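Local coordinates for protein betaine aldehyde dehydrogenase (Staphylococcus aureus subsp. aureus COL, PDB 4QTO) that probably catalyses the NAD-dependent oxidation of betaine aldehyde to glycine betaine, at residues R116-T119 and L120-K124. Sequence-based numbering, arbitrary orientation.
Sequences RLET and LDTGK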
ATOM      1  N   ARG A 116       2.546 -29.200  26.451  1.00 14.53           N
ATOM      2  CA  ARG A 116       2.013 -30.229  27.327  1.00 15.13           C
ATOM      3  C   ARG A 116       0.659 -29.840  27.928  1.00 15.05           C
ATOM      4  O   ARG A 116      -0.264 -30.651  27.987  1.00 15.13           O
ATOM      5  CB  ARG A 116       3.036 -30.610  28.421  1.00 16.12           C
ATOM      6  CG  ARG A 116       4.259 -31.269  27.840  1.00 18.90           C
ATOM      7  CD  ARG A 116       5.297 -31.664  28.886  1.00 23.09           C
ATOM      8  NE  ARG A 116       6.374 -32.388  28.217  1.00 28.18           N
ATOM      9  CZ  ARG A 116       6.349 -33.694  27.925  1.00 35.46           C
ATOM     10  NH1 ARG A 116       7.383 -34.246  27.296  1.00 38.15           N
ATOM     11  NH2 ARG A 116       5.311 -34.466  28.259  1.00 32.69           N
ATOM     12  N   LEU A 117       0.533 -28.596  28.363  0.50 14.56           N
ATOM     13  CA  LEU A 117      -0.712 -28.107  28.921  0.50 14.39           C
ATOM     14  C   LEU A 117      -1.835 -28.143  27.865  0.50 14.48           C
ATOM     15  O   LEU A 117      -2.978 -28.500  28.172  0.50 14.38           O
ATOM     16  CB  LEU A 117      -0.480 -26.683  29.431  0.50 14.52           C
ATOM     17  CG  LEU A 117      -1.601 -26.091  30.265  0.50 14.27           C
ATOM     18  CD1 LEU A 117      -1.899 -27.025  31.424  0.50 15.45           C
ATOM     19  CD2 LEU A 117      -1.245 -24.696  30.731  0.50 14.46           C
ATOM     20  N   GLU A 118      -1.507 -27.803  26.614  1.00 14.09           N
ATOM     21  CA  GLU A 118      -2.500 -27.789  25.550  1.00 13.57           C
ATOM     22  C   GLU A 118      -2.978 -29.217  25.239  1.00 13.83           C
ATOM     23  O   GLU A 118      -4.178 -29.451  25.062  1.00 14.17           O
ATOM     24  CB  GLU A 118      -1.967 -27.093  24.290  1.00 13.90           C
ATOM     25  CG  GLU A 118      -3.039 -26.576  23.332  1.00 14.67           C
ATOM     26  CD  GLU A 118      -3.735 -25.307  23.843  1.00 15.77           C
ATOM     27  OE1 GLU A 118      -4.312 -25.315  24.942  1.00 18.17           O
ATOM     28  OE2 GLU A 118      -3.778 -24.289  23.134  1.00 17.56           O
ATOM     29  N   THR A 119      -2.057 -30.181  25.231  1.00 13.33           N
ATOM     30  CA  THR A 119      -2.427 -31.573  24.991  1.00 14.49           C
ATOM     31  C   THR A 119      -3.238 -32.108  26.157  1.00 14.05           C
ATOM     32  O   THR A 119      -4.216 -32.869  25.951  1.00 15.27           O
ATOM     33  CB  THR A 119      -1.162 -32.413  24.729  1.00 14.36           C
ATOM     34  OG1 THR A 119      -0.786 -32.204  23.374  1.00 14.93           O
ATOM     35  CG2 THR A 119      -1.378 -33.886  24.954  1.00 16.20           C
ATOM     36  N   LEU A 120      -2.881 -31.709  27.382  1.00 14.01           N
ATOM     37  CA  LEU A 120      -3.638 -32.179  28.545  1.00 14.98           C
ATOM     38  C   LEU A 120      -5.086 -31.684  28.491  1.00 15.26           C
ATOM     39  O   LEU A 120      -6.017 -32.435  28.774  1.00 15.11           O
ATOM     40  CB  LEU A 120      -2.991 -31.685  29.845  1.00 16.42           C
ATOM     41  CG  LEU A 120      -3.612 -32.201  31.142  1.00 17.86           C
ATOM     42  CD1 LEU A 120      -3.318 -33.671  31.307  1.00 20.43           C
ATOM     43  CD2 LEU A 120      -3.057 -31.415  32.322  1.00 19.32           C
ATOM     44  N   ASP A 121      -5.259 -30.413  28.131  1.00 15.08           N
ATOM     45  CA  ASP A 121      -6.583 -29.772  28.133  1.00 15.13           C
ATOM     46  C   ASP A 121      -7.448 -30.157  26.936  1.00 14.07           C
ATOM     47  O   ASP A 121      -8.680 -30.297  27.045  1.00 15.53           O
ATOM     48  CB  ASP A 121      -6.362 -28.238  28.129  1.00 15.90           C
ATOM     49  CG  ASP A 121      -7.518 -27.419  28.780  1.00 16.81           C
ATOM     50  OD1 ASP A 121      -8.488 -28.000  29.313  1.00 17.16           O
ATOM     51  OD2 ASP A 121      -7.428 -26.151  28.723  1.00 15.95           O
ATOM     52  N   THR A 122      -6.828 -30.312  25.767  1.00 14.43           N
ATOM     53  CA  THR A 122      -7.614 -30.510  24.539  1.00 14.51           C
ATOM     54  C   THR A 122      -7.547 -31.891  23.923  1.00 14.91           C
ATOM     55  O   THR A 122      -8.306 -32.176  22.998  1.00 14.80           O
ATOM     56  CB  THR A 122      -7.196 -29.531  23.434  1.00 14.89           C
ATOM     57  OG1 THR A 122      -5.887 -29.875  22.930  1.00 14.89           O
ATOM     58  CG2 THR A 122      -7.231 -28.078  23.934  1.00 15.71           C
ATOM     59  N   GLY A 123      -6.567 -32.695  24.338  1.00 14.57           N
ATOM     60  CA  GLY A 123      -6.475 -34.078  23.900  1.00 15.33           C
ATOM     61  C   GLY A 123      -5.647 -34.334  22.656  1.00 15.09           C
ATOM     62  O   GLY A 123      -5.315 -35.484  22.391  1.00 15.98           O
ATOM     63  N   LYS A 124      -5.285 -33.294  21.906  1.00 15.18           N
ATOM     64  CA  LYS A 124      -4.529 -33.530  20.650  1.00 14.93           C
ATOM     65  C   LYS A 124      -3.109 -33.983  20.947  1.00 14.92           C
ATOM     66  O   LYS A 124      -2.620 -33.828  22.055  1.00 15.19           O
ATOM     67  CB  LYS A 124      -4.557 -32.336  19.691  1.00 16.11           C
ATOM     68  CG  LYS A 124      -3.720 -31.161  20.087  1.00 16.43           C
ATOM     69  CD  LYS A 124      -3.878 -30.131  18.969  1.00 18.25           C
ATOM     70  CE  LYS A 124      -2.800 -29.102  19.020  1.00 21.62           C
ATOM     71  NZ  LYS A 124      -2.856 -28.271  20.242  1.00 22.00           N
TER
HETATM   72  O   HOH W   1      -5.727 -24.769  27.276  1.00 16.72           O
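Arg116 O accepts from Leu120 N at 2.9 Å and Leu117 O from Asp121 N at 3.0 Å, the i to i+4 pattern of an intact alpha-helix. Glu118 O is gripped twice: Thr122 N and Thr122 OG1 approach it from opposite faces of the carbonyl plane, the hydroxyl at 2.8 Å and 41° out of it. This reach depends on chi1 of 71°, which sets Thr122 OG1 between its backbone N and carbonyl carbon. The bent Glu118 side chain lays CG 3.5 Å from Lys124 NZ, whose salt bridge is to Asp132, not to the Glu118 carboxylate. Glu118 OE1 is hydrogen-bonded to Thr212 OG1 and Glu118 OE2 to Leu184 N, and one water donates to both Glu118 OE1 (2.8 Å) and Asp121 OD2 (2.6 Å), probably easing the repulsion between two buried acids; Asp121 OD2 also takes Leu211 N. Thr119 O receives Gly123 N at 2.9 Å, the last i to i+4 bond here, while Thr119 OG1 donates to Lys124 O at 2.8 Å and is also hydrogen-bonded to Ser129 OG. Gly123, with positive phi (91°), leaves the helix with Lys124 O within reach of the Thr119 hydroxyl: an alpha-L C-cap ending helix 111-122 just before helix 126-146.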